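Local coordinates for putative lipoate-protein ligase A subunit 2 (Thermoplasma acidophilum DSM 1728, PDB 3R07), which is probably the small second subunit of a two-part lipoate-protein ligase A, related to the C-terminal domain of bacterial ligases of that family, at residues B[11-15]-B[16-20]; B[48-51]-B[52-56]. One frame throughout, in Å; residues are numbered along the deposited sequence.

Contact 1: residues B[11-15]-B[16-20]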
ATOM      1  N   ASN B  11      11.100   7.305 -15.136  1.00 65.41           N
ATOM      2  CA  ASN B  11       9.886   7.425 -14.312  1.00 65.73           C
ATOM      3  C   ASN B  11       8.720   7.838 -15.178  1.00 66.33           C
ATOM      4  O   ASN B  11       8.907   8.431 -16.229  1.00 66.84           O
ATOM      5  CB  ASN B  11      10.048   8.488 -13.231  1.00 65.19           C
ATOM      6  CG  ASN B  11      11.328   8.344 -12.464  1.00 64.80           C
ATOM      7  OD1 ASN B  11      11.743   7.241 -12.093  1.00 65.61           O
ATOM      8  ND2 ASN B  11      11.976   9.465 -12.219  1.00 65.68           N
ATOM      9  N   TRP B  12       7.512   7.532 -14.744  1.00 67.28           N
ATOM     10  CA  TRP B  12       6.331   8.014 -15.434  1.00 68.29           C
ATOM     11  C   TRP B  12       5.138   8.186 -14.503  1.00 68.32           C
ATOM     12  O   TRP B  12       4.660   7.202 -13.954  1.00 68.22           O
ATOM     13  CB  TRP B  12       5.961   7.094 -16.599  1.00 69.43           C
ATOM     14  CG  TRP B  12       4.664   7.511 -17.244  1.00 71.22           C
ATOM     15  CD1 TRP B  12       3.496   6.792 -17.285  1.00 72.07           C
ATOM     16  CD2 TRP B  12       4.391   8.762 -17.903  1.00 72.80           C
ATOM     17  NE1 TRP B  12       2.521   7.511 -17.935  1.00 73.05           N
ATOM     18  CE2 TRP B  12       3.039   8.723 -18.327  1.00 73.94           C
ATOM     19  CE3 TRP B  12       5.158   9.912 -18.183  1.00 72.58           C
ATOM     20  CZ2 TRP B  12       2.433   9.798 -19.030  1.00 73.05           C
ATOM     21  CZ3 TRP B  12       4.560  10.974 -18.879  1.00 72.21           C
ATOM     22  CH2 TRP B  12       3.208  10.909 -19.288  1.00 71.89           C
ATOM     23  N   LYS B  13       4.673   9.430 -14.321  1.00 68.54           N
ATOM     24  CA  LYS B  13       3.434   9.706 -13.585  1.00 68.58           C
ATOM     25  C   LYS B  13       2.245   9.245 -14.403  1.00 69.12           C
ATOM     26  O   LYS B  13       2.075   9.657 -15.547  1.00 69.62           O
ATOM     27  CB  LYS B  13       3.277  11.191 -13.243  1.00 68.28           C
ATOM     28  CG  LYS B  13       3.847  11.653 -11.869  1.00 68.74           C
ATOM     29  CD  LYS B  13       3.131  11.012 -10.653  1.00 69.89           C
ATOM     30  CE  LYS B  13       1.682  11.504 -10.470  1.00 70.74           C
ATOM     31  NZ  LYS B  13       0.758  10.420  -9.995  1.00 70.51           N
ATOM     32  N   ALA B  14       1.455   8.344 -13.834  1.00 69.64           N
ATOM     33  CA  ALA B  14       0.163   7.983 -14.396  1.00 70.18           C
ATOM     34  C   ALA B  14      -0.901   8.773 -13.614  1.00 70.81           C
ATOM     35  O   ALA B  14      -0.542   9.630 -12.786  1.00 70.59           O
ATOM     36  CB  ALA B  14      -0.063   6.479 -14.291  1.00 69.90           C
ATOM     37  N   LYS B  15      -2.189   8.499 -13.854  1.00 71.46           N
ATOM     38  CA  LYS B  15      -3.236   9.227 -13.131  1.00 72.55           C
ATOM     39  C   LYS B  15      -3.225   8.859 -11.647  1.00 71.96           C
ATOM     40  O   LYS B  15      -3.245   9.743 -10.789  1.00 72.31           O
ATOM     41  CB  LYS B  15      -4.629   9.067 -13.763  1.00 73.14           C
ATOM     42  CG  LYS B  15      -5.461  10.376 -13.731  1.00 74.29           C
ATOM     43  CD  LYS B  15      -6.973  10.130 -13.931  1.00 74.43           C
ATOM     44  CE  LYS B  15      -7.794  11.439 -13.835  1.00 75.26           C
ATOM     45  NZ  LYS B  15      -9.180  11.214 -13.292  1.00 75.70           N
ATOM     46  N   LYS B  16      -3.173   7.571 -11.328  1.00 71.15           N
ATOM     47  CA  LYS B  16      -2.723   7.218  -9.982  1.00 70.56           C
ATOM     48  C   LYS B  16      -1.470   6.314  -9.982  1.00 68.86           C
ATOM     49  O   LYS B  16      -1.519   5.151 -10.396  1.00 69.08           O
ATOM     50  CB  LYS B  16      -3.864   6.676  -9.102  1.00 71.52           C
ATOM     51  CG  LYS B  16      -3.567   6.767  -7.573  1.00 73.55           C
ATOM     52  CD  LYS B  16      -3.128   8.198  -7.117  1.00 76.10           C
ATOM     53  CE  LYS B  16      -2.453   8.198  -5.729  1.00 75.87           C
ATOM     54  NZ  LYS B  16      -3.426   7.956  -4.601  1.00 77.67           N
ATOM     55  N   GLY B  17      -0.344   6.868  -9.545  1.00 66.36           N
ATOM     56  CA  GLY B  17       0.878   6.082  -9.473  1.00 63.10           C
ATOM     57  C   GLY B  17       2.072   6.536 -10.292  1.00 60.77           C
ATOM     58  O   GLY B  17       2.036   7.556 -10.984  1.00 60.69           O
ATOM     59  N   LEU B  18       3.142   5.760 -10.188  1.00 57.90           N
ATOM     60  CA  LEU B  18       4.414   6.108 -10.771  1.00 55.20           C
ATOM     61  C   LEU B  18       5.040   4.803 -11.229  1.00 53.23           C
ATOM     62  O   LEU B  18       5.316   3.938 -10.420  1.00 53.39           O
ATOM     63  CB  LEU B  18       5.285   6.832  -9.733  1.00 54.76           C
ATOM     64  CG  LEU B  18       6.604   7.499 -10.164  1.00 55.53           C
ATOM     65  CD1 LEU B  18       6.422   8.895 -10.788  1.00 55.18           C
ATOM     66  CD2 LEU B  18       7.580   7.601  -8.999  1.00 55.24           C
ATOM     67  N   ILE B  19       5.219   4.640 -12.531  1.00 51.06           N
ATOM     68  CA  ILE B  19       5.924   3.476 -13.063  1.00 49.14           C
ATOM     69  C   ILE B  19       7.406   3.795 -13.282  1.00 48.27           C
ATOM     70  O   ILE B  19       7.741   4.769 -13.949  1.00 47.78           O
ATOM     71  CB  ILE B  19       5.288   2.981 -14.370  1.00 48.88           C
ATOM     72  CG1 ILE B  19       3.753   3.047 -14.268  1.00 48.32           C
ATOM     73  CG2 ILE B  19       5.809   1.574 -14.702  1.00 48.36           C
ATOM     74  CD1 ILE B  19       3.001   2.391 -15.399  1.00 47.06           C
ATOM     75  N   ARG B  20       8.293   3.014 -12.667  1.00 47.47           N
ATOM     76  CA  ARG B  20       9.738   3.135 -12.926  1.00 46.31           C
ATOM     77  C   ARG B  20      10.133   1.950 -13.750  1.00 46.54           C
ATOM     78  O   ARG B  20       9.728   0.824 -13.451  1.00 46.25           O
ATOM     79  CB  ARG B  20      10.569   3.126 -11.662  1.00 45.37           C
ATOM     80  CG  ARG B  20      10.095   4.008 -10.550  1.00 44.67           C
ATOM     81  CD  ARG B  20      11.153   4.088  -9.500  1.00 42.43           C
ATOM     82  NE  ARG B  20      10.720   4.860  -8.347  1.00 43.57           N
ATOM     83  CZ  ARG B  20      10.767   6.187  -8.247  1.00 43.90           C
ATOM     84  NH1 ARG B  20      11.218   6.920  -9.253  1.00 45.85           N
ATOM     85  NH2 ARG B  20      10.354   6.790  -7.137  1.00 41.55           N
TER
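K13 and A14 converge on the carbonyl oxygen of G17, which is gripped by two donors approaching from opposite faces of its carbonyl plane. The backbone N of A14 bonds to G17 O at 3.0 Å with a fairly straight N-H (160°). K13 NZ reaches G17 O from the other face at 3.3 Å. The same K13 NZ also bonds A14 O at 3.2 Å, so the ammonium bridges two carbonyls of the turn. Bends at three successive torsions, with chi2 at -64°, fold the lysine chain back over the turn. K13 CD meets L18 CD1 at 3.9 Å, the two side chains crossing at about a right angle. G17 has a positive phi (120°), a backbone conformation common for glycine.

The tighter side carries A14 and I19, both buried: I19 packs on V79, on I35 of the neighbouring strand and on F84 of helix 83-88. W12, on the same face as I19, extends to that helix and bonds D83 through NE1. The other face is looser and more exposed. There N11 and R20 lie side by side, R20 NH1 giving N11 OD1 a bent bond of 2.9 Å from above the amide's carbonyl plane, while OD1 sits in the guanidinium plane. R20 NE has its salt bridge outside the hairpin, with an acidic side chain of the other protein chain. I19 N bonds W12 O at 3.0 Å, and K13 and L18 form an antiparallel non-hydrogen-bonded pair, the arrangement of a beta hairpin with K15 and K16 at its tip.

Contact 2: residues B[48-51]-B[52-56]; sequences NRLE and DMLRG
E51 and R55 meet where the backbone O of E51 lies over one face of the R55 guanidinium, 4.0 Å above the plane and offset toward its rim. R49 offers its guanidinium edge, near the plane, to M53 CE. The closer touch of that pair is aliphatic, R49 CD to M53 CE at 3.6 Å. These two side chains run side by side in the same direction, M53 extended beyond CG and R49 bent at chi3 (-40°), and together they pack toward helix 62-70 and the loop that follows it, where both touch Q72.

One residue further on, L50 and L54 also lie alongside each other, their CD1 atoms 3.9 Å apart. Both leucines are buried against the sheet and helix 83-88, through I35 and F84 for L50 and I33 and L88 for L54. The i to i+4 backbone bonds run on to R55 N to E51 O, at 3.0 Å, where the chain leaves helical angles; the one from L54 N to L50 O is weak.

R55 NH2 forms a salt bridge with D52 OD1 at 2.8 Å, and its NH1 pairs with D32 of the sheet. E51, though buried, has OE2 satisfied by the backbone N of I35. The chemistry is thus divided: apolar side chains seat the helix on its neighbours, while E51 and R55 make polar links to strand 29-36 from its last turn and the residue just after it, with the arginine's positive charge probably shared between two aspartates.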
ATOM      1  N   ASN B  48       5.658 -10.110 -12.924  1.00 59.60           N
ATOM      2  CA  ASN B  48       6.716 -11.010 -13.393  1.00 60.66           C
ATOM      3  C   ASN B  48       6.479 -11.528 -14.805  1.00 61.56           C
ATOM      4  O   ASN B  48       7.426 -11.822 -15.517  1.00 61.19           O
ATOM      5  CB  ASN B  48       6.858 -12.198 -12.457  1.00 60.43           C
ATOM      6  CG  ASN B  48       7.237 -11.794 -11.070  1.00 60.40           C
ATOM      7  OD1 ASN B  48       6.631 -12.243 -10.108  1.00 59.84           O
ATOM      8  ND2 ASN B  48       8.243 -10.931 -10.951  1.00 62.16           N
ATOM      9  N   ARG B  49       5.206 -11.657 -15.180  1.00 62.84           N
ATOM     10  CA  ARG B  49       4.828 -12.111 -16.507  1.00 64.55           C
ATOM     11  C   ARG B  49       5.170 -11.001 -17.504  1.00 64.23           C
ATOM     12  O   ARG B  49       5.696 -11.283 -18.576  1.00 64.82           O
ATOM     13  CB  ARG B  49       3.328 -12.490 -16.581  1.00 64.54           C
ATOM     14  CG  ARG B  49       3.006 -13.808 -17.355  1.00 66.39           C
ATOM     15  CD  ARG B  49       1.503 -13.995 -17.795  1.00 66.58           C
ATOM     16  NE  ARG B  49       0.510 -13.574 -16.797  1.00 71.73           N
ATOM     17  CZ  ARG B  49      -0.441 -12.651 -17.005  1.00 74.86           C
ATOM     18  NH1 ARG B  49      -0.558 -12.049 -18.193  1.00 75.56           N
ATOM     19  NH2 ARG B  49      -1.292 -12.323 -16.023  1.00 75.10           N
ATOM     20  N   LEU B  50       4.899  -9.752 -17.136  1.00 63.86           N
ATOM     21  CA  LEU B  50       5.136  -8.623 -18.019  1.00 63.66           C
ATOM     22  C   LEU B  50       6.628  -8.433 -18.293  1.00 64.25           C
ATOM     23  O   LEU B  50       7.018  -8.087 -19.401  1.00 64.51           O
ATOM     24  CB  LEU B  50       4.526  -7.345 -17.441  1.00 63.55           C
ATOM     25  CG  LEU B  50       4.551  -6.053 -18.270  1.00 63.45           C
ATOM     26  CD1 LEU B  50       4.017  -6.262 -19.684  1.00 63.14           C
ATOM     27  CD2 LEU B  50       3.794  -4.928 -17.573  1.00 63.00           C
ATOM     28  N   GLU B  51       7.464  -8.667 -17.292  1.00 64.65           N
ATOM     29  CA  GLU B  51       8.906  -8.595 -17.496  1.00 64.98           C
ATOM     30  C   GLU B  51       9.393  -9.771 -18.370  1.00 66.10           C
ATOM     31  O   GLU B  51      10.245  -9.595 -19.243  1.00 66.38           O
ATOM     32  CB  GLU B  51       9.655  -8.563 -16.152  1.00 64.70           C
ATOM     33  CG  GLU B  51       9.566  -7.255 -15.369  1.00 63.57           C
ATOM     34  CD  GLU B  51      10.128  -7.388 -13.949  1.00 63.61           C
ATOM     35  OE1 GLU B  51      10.211  -8.526 -13.453  1.00 61.95           O
ATOM     36  OE2 GLU B  51      10.490  -6.370 -13.320  1.00 60.10           O
ATOM     37  N   ASP B  52       8.851 -10.963 -18.125  1.00 67.34           N
ATOM     38  CA  ASP B  52       9.226 -12.176 -18.866  1.00 68.46           C
ATOM     39  C   ASP B  52       8.878 -12.088 -20.344  1.00 68.90           C
ATOM     40  O   ASP B  52       9.580 -12.641 -21.185  1.00 68.90           O
ATOM     41  CB  ASP B  52       8.557 -13.410 -18.256  1.00 68.58           C
ATOM     42  CG  ASP B  52       9.184 -13.820 -16.928  1.00 70.21           C
ATOM     43  OD1 ASP B  52      10.207 -13.193 -16.542  1.00 70.92           O
ATOM     44  OD2 ASP B  52       8.654 -14.763 -16.275  1.00 70.80           O
ATOM     45  N   MET B  53       7.791 -11.385 -20.639  1.00 69.45           N
ATOM     46  CA  MET B  53       7.293 -11.248 -21.993  1.00 70.31           C
ATOM     47  C   MET B  53       8.151 -10.295 -22.795  1.00 69.80           C
ATOM     48  O   MET B  53       8.551 -10.617 -23.905  1.00 70.21           O
ATOM     49  CB  MET B  53       5.832 -10.798 -21.980  1.00 70.46           C
ATOM     50  CG  MET B  53       4.876 -11.922 -21.554  1.00 70.93           C
ATOM     51  SD  MET B  53       3.179 -11.361 -21.312  1.00 72.50           S
ATOM     52  CE  MET B  53       2.398 -12.979 -21.170  1.00 72.25           C
ATOM     53  N   LEU B  54       8.453  -9.139 -22.214  1.00 69.47           N
ATOM     54  CA  LEU B  54       9.329  -8.154 -22.835  1.00 68.97           C
ATOM     55  C   LEU B  54      10.779  -8.652 -23.036  1.00 69.12           C
ATOM     56  O   LEU B  54      11.419  -8.305 -24.030  1.00 69.21           O
ATOM     57  CB  LEU B  54       9.277  -6.839 -22.057  1.00 68.67           C
ATOM     58  CG  LEU B  54       7.932  -6.108 -22.128  1.00 68.07           C
ATOM     59  CD1 LEU B  54       7.629  -5.289 -20.869  1.00 68.05           C
ATOM     60  CD2 LEU B  54       7.864  -5.231 -23.349  1.00 67.27           C
ATOM     61  N   ARG B  55      11.274  -9.472 -22.110  1.00 69.08           N
ATOM     62  CA  ARG B  55      12.591 -10.106 -22.217  1.00 69.15           C
ATOM     63  C   ARG B  55      12.589 -11.445 -23.027  1.00 70.36           C
ATOM     64  O   ARG B  55      11.944 -12.429 -22.623  1.00 71.00           O
ATOM     65  CB  ARG B  55      13.138 -10.334 -20.803  1.00 68.41           C
ATOM     66  CG  ARG B  55      14.631 -10.671 -20.739  1.00 68.53           C
ATOM     67  CD  ARG B  55      15.186 -10.906 -19.314  1.00 68.13           C
ATOM     68  NE  ARG B  55      14.308 -11.765 -18.540  1.00 67.61           N
ATOM     69  CZ  ARG B  55      13.576 -11.365 -17.503  1.00 67.67           C
ATOM     70  NH1 ARG B  55      13.649 -10.115 -17.080  1.00 67.48           N
ATOM     71  NH2 ARG B  55      12.775 -12.223 -16.885  1.00 67.74           N
ATOM     72  N   GLY B  56      13.257 -11.512 -24.182  1.00 71.05           N
ATOM     73  CA  GLY B  56      13.751 -10.383 -24.931  1.00 71.96           C
ATOM     74  C   GLY B  56      13.040 -10.363 -26.266  1.00 72.78           C
ATOM     75  O   GLY B  56      13.241 -11.233 -27.104  1.00 72.81           O
TER

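Overall arrangement
The two contacts come in series along the chain: contact 1 forms the turn end of the hairpin of strands 5-13 and 18-26, and contact 2 the last turns of helix 46-54 and its exit. Their centres are 19 Å apart, on opposite sides of the chain's centre, with nearest atoms about 7 Å apart and no touch. Strand 29-36 and helix 83-88 connect them: I35 and F84 each pack on I19 of contact 1 and on L50 of contact 2. Both contacts also border the other protein chain: the salt bridge of R20 in contact 1 is the main link, while those of K16 and, in contact 2, E51 are weak.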